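Local coordinates for GrgF (Penicillium sp. sh18, PDB 6LZH), which acts as a polyketide transferase in the biosynthesis of gregatin A, a fungal polyketide with an alkylated furanone core, at residues 63-71 against 81-91; 153-164 against 209-217. One frame throughout, in Å; residues are numbered along the deposited sequence.

Both contacts are largely buried, yet they occupy different levels of the fold. The centre of interaction 1 lies about 8 Å from that of the chain, and the contact joins the end of a central-sheet strand to the helix that follows it; interaction 2, its centre about 22 Å from that of the chain, joins two helices inserted between later strands. The first is held mainly by a guanidinium shared between an amide and a carboxylate, the second by apolar packing round one buried amide. Their centres are 20 Å apart, but the elements touch: Thr211 OG1 lies 3.0 Å from Ile82 N, a probable hydrogen bond. Both also meet the second subunit.

Interaction 1 of 2, residues 63-71 against 81-91; sequences CLLYDPRGI and DIDARQQAEHL
Arg69 meets Gln86 and Asp81 with the edge of its guanidinium, and each of its three nitrogens finds an acceptor. Side-on, NE and NH1 converge on Gln86 OE1; the bond from Arg69 NE to Gln86 OE1 measures 2.9 Å and is nearly straight at 162°, that from NH1 being longer. End-on, Arg69 NH1 and NH2 share Asp81 OD2 in a salt bridge, each at 3.1 Å. This oxygen lies in the guanidinium plane, although the carboxylate is turned 59° against it. A bend at chi2 (-91°), followed by another at chi3, lets one arginine serve both partners.

Several of the partners' other polar atoms are satisfied from outside the two segments. Asp81 OD1 bonds Ser208, and Gln86 NE2 bonds Asp17. Asp83, the N-cap residue, accepts weakly from Gln86 N at its OD1, while its OD2 pairs with Arg85 of the second subunit and takes a water hydrogen bond. Another water accepts from Arg69 N at 2.8 Å and lies 2.8 Å from His90 ND1, whose ring bonds Asp17 through NE2. Replacing Arg69 by a leucine would probably leave the Asp81 carboxylate without its charged mate and Gln86 OE1 without both protein donors.

Packing flanks this network: the Pro68 ring lies against the Gln87 amide, CB 3.6 Å from CD, and Tyr66 CZ is 3.9 Å from Leu91 CD2, an apolar contact. Together they fasten the loop beyond strand 62-66, with its type II turn at Pro68-Ile71, over the first turns of helix 84-99, a strand-loop-helix step of the alpha/beta hydrolase fold.

Interaction 2 of 2, residues 153-164 against 209-217; sequences ILELAMHDRASR and VQTYYKSLS. With NA (sodium ion), chain D.
Gln210 is a knob set into a hole formed by Ala157, Asp160, Arg161 and Arg164, where helix 209-216 crosses helix 153-164 at -116°, their axes 8.6 Å apart. Both helices belong to the insertion between sheet strands 133-137 and 232-237, the usual site of a cap in the alpha/beta hydrolase fold.

The direct hydrogen bonds across the interface come from one nitrogen. Gln210 NE2 gives one N-H to Ala157 O at 3.0 Å, in the carbonyl plane and on a lone pair, although that oxygen also serves the helical bond from Arg161 N. The other reaches the anti lone pair of Asp160 OD2 at 2.9 Å and 163°; amide and carboxylate are nearly coplanar, and the two bonds together would hold the rotation of the amide. A water donates to Gln210 OE1 and accepts from Arg161 NH1.

Among the charged groups, Arg164 NH1 of the same helix makes a salt bridge to that Asp160 OD2 at 3.1 Å, on the syn side but tilted well out of the carboxylate plane; Asp160 OD1 accepts from Met171 N. Arg161 turns its charge to Glu89 and Asp93 of the second subunit.

Apolar contacts fill the rest. Ile153 CG2 packs 3.6 Å from Tyr212 CB, while its CD1 lies over one face of that ring. Leu154 and Leu216 meet tip to tip. Met158 starts away from the other helix, but bends at chi2 (-53°) and chi3 bring its CE to 3.6 Å from Tyr213 CE2; the Tyr213 hydroxyl bonds His92 of the second subunit.

Toward the C-terminal end of helix 209-216, Ser215 O binds a sodium ion at 2.3 Å, with Trp218 O and three waters as its other ligands.

Interaction 1 of 2, residues 63-71 against 81-91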
# COMPACT_ATOMS: atom_id res chain seq x y z
N CYS A 63 23.18 2.94 17.23
CA CYS A 63 22.38 3.44 16.12
C CYS A 63 22.67 2.69 14.83
O CYS A 63 23.82 2.38 14.51
CB CYS A 63 22.62 4.95 15.91
SG CYS A 63 22.12 5.94 17.35
N LEU A 64 21.59 2.38 14.11
CA LEU A 64 21.62 1.82 12.76
C LEU A 64 21.10 2.88 11.80
O LEU A 64 19.97 3.38 11.96
CB LEU A 64 20.77 0.55 12.65
CG LEU A 64 20.61 -0.00 11.22
CD1 LEU A 64 21.97 -0.48 10.62
CD2 LEU A 64 19.58 -1.12 11.18
N LEU A 65 21.92 3.26 10.83
CA LEU A 65 21.55 4.26 9.84
C LEU A 65 21.74 3.63 8.47
O LEU A 65 22.86 3.27 8.12
CB LEU A 65 22.43 5.51 10.00
CG LEU A 65 22.31 6.68 9.06
CD1 LEU A 65 20.86 7.07 8.94
CD2 LEU A 65 23.19 7.86 9.56
N TYR A 66 20.67 3.47 7.70
CA TYR A 66 20.80 2.72 6.46
C TYR A 66 20.12 3.40 5.28
O TYR A 66 19.25 4.26 5.45
CB TYR A 66 20.30 1.29 6.62
CG TYR A 66 18.82 1.06 6.81
CD1 TYR A 66 17.95 1.08 5.72
CD2 TYR A 66 18.30 0.72 8.05
CE1 TYR A 66 16.61 0.82 5.87
CE2 TYR A 66 16.95 0.44 8.22
CZ TYR A 66 16.11 0.49 7.12
OH TYR A 66 14.76 0.22 7.26
N ASP A 67 20.57 3.03 4.08
CA ASP A 67 19.99 3.56 2.86
C ASP A 67 18.73 2.76 2.54
O ASP A 67 18.80 1.52 2.49
CB ASP A 67 20.98 3.50 1.68
CG ASP A 67 22.09 4.54 1.79
OD1 ASP A 67 21.79 5.68 2.18
OD2 ASP A 67 23.25 4.24 1.45
N PRO A 68 17.58 3.40 2.39
CA PRO A 68 16.37 2.66 2.00
C PRO A 68 16.55 2.03 0.63
O PRO A 68 17.49 2.31 -0.11
CB PRO A 68 15.28 3.74 1.99
CG PRO A 68 15.82 4.85 2.85
CD PRO A 68 17.30 4.83 2.63
N ARG A 69 15.62 1.14 0.30
CA ARG A 69 15.59 0.50 -1.00
C ARG A 69 15.77 1.51 -2.12
O ARG A 69 15.11 2.55 -2.14
CB ARG A 69 14.26 -0.23 -1.19
CG ARG A 69 14.28 -1.18 -2.35
CD ARG A 69 13.82 -0.55 -3.64
NE ARG A 69 12.38 -0.34 -3.68
CZ ARG A 69 11.76 0.22 -4.71
NH1 ARG A 69 10.43 0.38 -4.69
NH2 ARG A 69 12.47 0.63 -5.75
N GLY A 70 16.65 1.18 -3.07
CA GLY A 70 16.77 1.98 -4.28
C GLY A 70 17.52 3.28 -4.09
O GLY A 70 17.46 4.15 -4.96
N ILE A 71 18.21 3.44 -2.97
CA ILE A 71 18.86 4.69 -2.61
C ILE A 71 20.29 4.39 -2.19
O ILE A 71 20.54 3.34 -1.58
CB ILE A 71 18.09 5.39 -1.46
CG1 ILE A 71 16.67 5.78 -1.90
CG2 ILE A 71 18.86 6.58 -0.91
CD1 ILE A 71 16.61 7.07 -2.70
N ASP A 81 12.92 5.42 -6.17
CA ASP A 81 11.57 4.93 -6.42
C ASP A 81 11.01 4.63 -5.03
O ASP A 81 11.39 3.64 -4.40
CB ASP A 81 11.62 3.70 -7.32
CG ASP A 81 10.27 3.08 -7.53
OD1 ASP A 81 9.33 3.84 -7.85
OD2 ASP A 81 10.15 1.85 -7.36
N ILE A 82 10.15 5.52 -4.53
CA ILE A 82 9.85 5.60 -3.10
C ILE A 82 8.56 4.84 -2.84
O ILE A 82 7.59 4.96 -3.60
CB ILE A 82 9.73 7.06 -2.63
CG1 ILE A 82 11.05 7.85 -2.75
CG2 ILE A 82 9.21 7.13 -1.20
CD1 ILE A 82 12.31 7.04 -2.66
N ASP A 83 8.55 4.03 -1.78
CA ASP A 83 7.40 3.20 -1.44
C ASP A 83 7.32 3.16 0.09
O ASP A 83 8.06 2.41 0.72
CB ASP A 83 7.55 1.80 -2.03
CG ASP A 83 6.30 0.94 -1.84
OD1 ASP A 83 5.41 1.36 -1.07
OD2 ASP A 83 6.23 -0.14 -2.46
N ALA A 84 6.45 4.00 0.66
CA ALA A 84 6.39 4.09 2.12
C ALA A 84 6.01 2.75 2.73
O ALA A 84 6.61 2.33 3.73
CB ALA A 84 5.38 5.15 2.55
N ARG A 85 5.01 2.06 2.16
CA ARG A 85 4.61 0.77 2.71
C ARG A 85 5.79 -0.20 2.74
O ARG A 85 6.05 -0.85 3.76
CB ARG A 85 3.47 0.17 1.90
CG ARG A 85 2.97 -1.11 2.50
CD ARG A 85 1.89 -1.73 1.61
NE ARG A 85 2.49 -2.59 0.61
CZ ARG A 85 1.80 -3.35 -0.24
NH1 ARG A 85 0.47 -3.33 -0.19
NH2 ARG A 85 2.42 -4.11 -1.12
N GLN A 86 6.52 -0.31 1.63
CA GLN A 86 7.65 -1.23 1.59
C GLN A 86 8.74 -0.79 2.56
O GLN A 86 9.41 -1.63 3.18
CB GLN A 86 8.24 -1.30 0.18
CG GLN A 86 9.43 -2.25 0.09
CD GLN A 86 10.18 -2.17 -1.24
OE1 GLN A 86 10.36 -1.09 -1.81
NE2 GLN A 86 10.64 -3.31 -1.73
N GLN A 87 8.95 0.52 2.68
CA GLN A 87 10.02 1.01 3.54
C GLN A 87 9.69 0.75 5.00
O GLN A 87 10.58 0.40 5.80
CB GLN A 87 10.27 2.51 3.28
CG GLN A 87 11.61 3.01 3.86
CD GLN A 87 12.00 4.42 3.43
OE1 GLN A 87 11.70 4.88 2.30
NE2 GLN A 87 12.70 5.13 4.33
N ALA A 88 8.42 0.89 5.37
CA ALA A 88 8.01 0.51 6.72
C ALA A 88 8.23 -0.98 6.94
O ALA A 88 8.69 -1.39 8.00
CB ALA A 88 6.53 0.85 6.94
N GLU A 89 7.86 -1.80 5.94
CA GLU A 89 8.12 -3.24 6.05
C GLU A 89 9.59 -3.51 6.29
O GLU A 89 9.96 -4.37 7.09
CB GLU A 89 7.65 -3.95 4.78
CG GLU A 89 6.17 -4.23 4.72
CD GLU A 89 5.83 -5.01 3.47
OE1 GLU A 89 6.16 -6.21 3.38
OE2 GLU A 89 5.28 -4.39 2.56
N HIS A 90 10.45 -2.77 5.59
CA HIS A 90 11.88 -2.99 5.72
C HIS A 90 12.38 -2.62 7.11
O HIS A 90 13.34 -3.21 7.60
CB HIS A 90 12.61 -2.22 4.63
CG HIS A 90 12.47 -2.82 3.28
ND1 HIS A 90 12.91 -2.20 2.13
CD2 HIS A 90 11.94 -4.01 2.88
CE1 HIS A 90 12.65 -2.97 1.09
NE2 HIS A 90 12.07 -4.08 1.52
N LEU A 91 11.71 -1.67 7.78
CA LEU A 91 12.07 -1.36 9.16
C LEU A 91 11.74 -2.52 10.10
O LEU A 91 12.45 -2.73 11.10
CB LEU A 91 11.35 -0.10 9.63
CG LEU A 91 11.96 1.22 9.16
CD1 LEU A 91 11.07 2.37 9.63
CD2 LEU A 91 13.39 1.39 9.71
O HOH W 1 13.33 1.01 5.49
O HOH W 2 13.49 0.57 2.07
O HOH W 3 9.00 -0.36 -6.93
O HOH W 4 8.25 -1.22 -3.97

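Interaction 2 of 2, residues 153-164 against 209-217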
# COMPACT_ATOMS: atom_id res chain seq x y z
N ILE A 153 0.17 12.97 -13.75
CA ILE A 153 1.18 12.05 -13.25
C ILE A 153 0.65 10.62 -13.22
O ILE A 153 1.39 9.67 -13.48
CB ILE A 153 1.69 12.51 -11.87
CG1 ILE A 153 2.28 13.91 -11.96
CG2 ILE A 153 2.79 11.57 -11.36
CD1 ILE A 153 2.71 14.47 -10.63
N LEU A 154 -0.65 10.44 -12.95
CA LEU A 154 -1.22 9.10 -13.02
C LEU A 154 -1.16 8.55 -14.45
O LEU A 154 -0.86 7.36 -14.65
CB LEU A 154 -2.65 9.11 -12.49
CG LEU A 154 -2.79 9.19 -10.96
CD1 LEU A 154 -4.27 9.27 -10.55
CD2 LEU A 154 -2.13 7.97 -10.31
N GLU A 155 -1.40 9.40 -15.45
CA GLU A 155 -1.28 8.95 -16.84
C GLU A 155 0.16 8.56 -17.16
O GLU A 155 0.41 7.54 -17.83
CB GLU A 155 -1.77 10.05 -17.80
CG GLU A 155 -2.06 9.60 -19.22
CD GLU A 155 -0.79 9.32 -20.02
OE1 GLU A 155 0.18 10.11 -19.94
OE2 GLU A 155 -0.78 8.31 -20.73
N LEU A 156 1.13 9.36 -16.69
CA LEU A 156 2.54 9.00 -16.85
C LEU A 156 2.86 7.68 -16.18
O LEU A 156 3.67 6.89 -16.69
CB LEU A 156 3.43 10.10 -16.25
CG LEU A 156 3.33 11.46 -16.94
CD1 LEU A 156 4.29 12.47 -16.32
CD2 LEU A 156 3.60 11.32 -18.46
N ALA A 157 2.26 7.43 -15.01
CA ALA A 157 2.49 6.16 -14.33
C ALA A 157 1.94 4.99 -15.15
O ALA A 157 2.56 3.91 -15.19
CB ALA A 157 1.88 6.20 -12.93
N MET A 158 0.79 5.16 -15.80
CA MET A 158 0.28 4.09 -16.66
C MET A 158 1.17 3.89 -17.87
O MET A 158 1.45 2.76 -18.27
CB MET A 158 -1.16 4.36 -17.11
CG MET A 158 -2.24 4.36 -16.01
SD MET A 158 -2.27 2.89 -14.95
CE MET A 158 -1.34 3.46 -13.52
N HIS A 159 1.64 4.99 -18.47
CA HIS A 159 2.55 4.85 -19.60
C HIS A 159 3.87 4.22 -19.17
O HIS A 159 4.46 3.41 -19.91
CB HIS A 159 2.80 6.21 -20.24
CG HIS A 159 3.72 6.17 -21.42
ND1 HIS A 159 5.05 6.52 -21.33
CD2 HIS A 159 3.51 5.81 -22.71
CE1 HIS A 159 5.62 6.39 -22.52
NE2 HIS A 159 4.70 5.97 -23.37
N ASP A 160 4.35 4.56 -17.98
CA ASP A 160 5.60 4.01 -17.48
C ASP A 160 5.53 2.49 -17.31
O ASP A 160 6.45 1.76 -17.72
CB ASP A 160 5.96 4.68 -16.15
CG ASP A 160 7.27 4.19 -15.58
OD1 ASP A 160 8.28 4.21 -16.32
OD2 ASP A 160 7.29 3.76 -14.41
N ARG A 161 4.44 1.99 -16.71
CA ARG A 161 4.24 0.54 -16.60
C ARG A 161 4.34 -0.13 -17.96
O ARG A 161 5.08 -1.11 -18.14
CB ARG A 161 2.85 0.23 -16.01
CG ARG A 161 2.65 0.55 -14.54
CD ARG A 161 1.37 -0.14 -14.00
NE ARG A 161 1.61 -1.54 -13.65
CZ ARG A 161 2.07 -1.97 -12.47
NH1 ARG A 161 2.37 -1.11 -11.51
NH2 ARG A 161 2.24 -3.27 -12.25
N ALA A 162 3.53 0.34 -18.92
CA ALA A 162 3.45 -0.30 -20.22
C ALA A 162 4.79 -0.25 -20.96
O ALA A 162 5.17 -1.20 -21.64
CB ALA A 162 2.36 0.36 -21.06
N SER A 163 5.50 0.88 -20.84
CA SER A 163 6.79 1.04 -21.50
C SER A 163 7.84 0.12 -20.88
O SER A 163 8.65 -0.48 -21.58
CB SER A 163 7.23 2.50 -21.44
OG SER A 163 6.26 3.37 -22.03
N ARG A 164 7.86 0.03 -19.55
CA ARG A 164 8.79 -0.89 -18.91
C ARG A 164 8.48 -2.34 -19.27
O ARG A 164 9.40 -3.16 -19.45
CB ARG A 164 8.77 -0.69 -17.40
CG ARG A 164 9.39 0.65 -16.97
CD ARG A 164 8.88 1.02 -15.60
NE ARG A 164 9.42 0.14 -14.56
CZ ARG A 164 9.11 0.27 -13.28
NH1 ARG A 164 8.28 1.24 -12.91
NH2 ARG A 164 9.63 -0.55 -12.37
N VAL A 209 8.19 8.23 -11.51
CA VAL A 209 6.77 8.58 -11.58
C VAL A 209 5.93 7.63 -10.74
O VAL A 209 4.84 7.99 -10.30
CB VAL A 209 6.25 8.62 -13.03
CG1 VAL A 209 7.08 9.57 -13.87
CG2 VAL A 209 6.24 7.23 -13.66
N GLN A 210 6.40 6.40 -10.52
CA GLN A 210 5.62 5.47 -9.71
C GLN A 210 5.56 5.92 -8.26
O GLN A 210 4.65 5.50 -7.52
CB GLN A 210 6.22 4.06 -9.80
CG GLN A 210 6.22 3.50 -11.23
CD GLN A 210 4.81 3.39 -11.79
OE1 GLN A 210 3.84 3.14 -11.05
NE2 GLN A 210 4.68 3.58 -13.10
N THR A 211 6.52 6.74 -7.82
CA THR A 211 6.48 7.26 -6.46
C THR A 211 5.15 7.94 -6.17
O THR A 211 4.54 7.70 -5.13
CB THR A 211 7.64 8.23 -6.24
OG1 THR A 211 8.90 7.53 -6.32
CG2 THR A 211 7.51 8.91 -4.88
N TYR A 212 4.66 8.76 -7.11
CA TYR A 212 3.40 9.47 -6.89
C TYR A 212 2.21 8.51 -6.90
O TYR A 212 1.28 8.65 -6.09
CB TYR A 212 3.22 10.57 -7.94
CG TYR A 212 2.01 11.45 -7.66
CD1 TYR A 212 2.10 12.55 -6.81
CD2 TYR A 212 0.77 11.17 -8.23
CE1 TYR A 212 0.99 13.36 -6.55
CE2 TYR A 212 -0.35 11.96 -7.96
CZ TYR A 212 -0.23 13.05 -7.12
OH TYR A 212 -1.33 13.85 -6.86
N TYR A 213 2.22 7.52 -7.80
CA TYR A 213 1.19 6.48 -7.82
C TYR A 213 1.06 5.79 -6.46
O TYR A 213 -0.05 5.66 -5.92
CB TYR A 213 1.51 5.44 -8.91
CG TYR A 213 0.55 4.26 -8.96
CD1 TYR A 213 0.72 3.15 -8.13
CD2 TYR A 213 -0.53 4.25 -9.84
CE1 TYR A 213 -0.16 2.06 -8.18
CE2 TYR A 213 -1.42 3.18 -9.89
CZ TYR A 213 -1.23 2.09 -9.07
OH TYR A 213 -2.10 1.01 -9.13
N LYS A 214 2.17 5.31 -5.90
CA LYS A 214 2.08 4.59 -4.63
C LYS A 214 1.67 5.50 -3.48
O LYS A 214 1.00 5.04 -2.54
CB LYS A 214 3.41 3.91 -4.33
CG LYS A 214 3.66 2.68 -5.20
CD LYS A 214 4.85 1.88 -4.70
CE LYS A 214 5.25 0.78 -5.68
NZ LYS A 214 6.03 1.31 -6.85
N SER A 215 2.06 6.78 -3.50
CA SER A 215 1.68 7.63 -2.38
C SER A 215 0.19 7.91 -2.35
O SER A 215 -0.35 8.16 -1.27
CB SER A 215 2.48 8.94 -2.39
OG SER A 215 2.29 9.68 -3.58
N LEU A 216 -0.51 7.86 -3.49
CA LEU A 216 -1.94 8.11 -3.45
C LEU A 216 -2.68 7.07 -2.63
O LEU A 216 -3.74 7.37 -2.07
CB LEU A 216 -2.54 8.15 -4.86
CG LEU A 216 -2.31 9.38 -5.74
CD1 LEU A 216 -3.15 9.21 -7.01
CD2 LEU A 216 -2.63 10.70 -5.03
N SER A 217 -2.13 5.86 -2.53
CA SER A 217 -2.74 4.79 -1.75
C SER A 217 -2.19 4.71 -0.34
O SER A 217 -2.54 3.77 0.40
CB SER A 217 -2.56 3.43 -2.43
OG SER A 217 -1.18 3.18 -2.71
NA NA D . -0.46 9.75 0.44
O HOH W 5 1.42 1.92 -11.45
O HOH W 6 -2.84 9.63 0.07
O HOH W 7 -1.31 11.69 1.93
O HOH W 8 1.82 10.18 1.28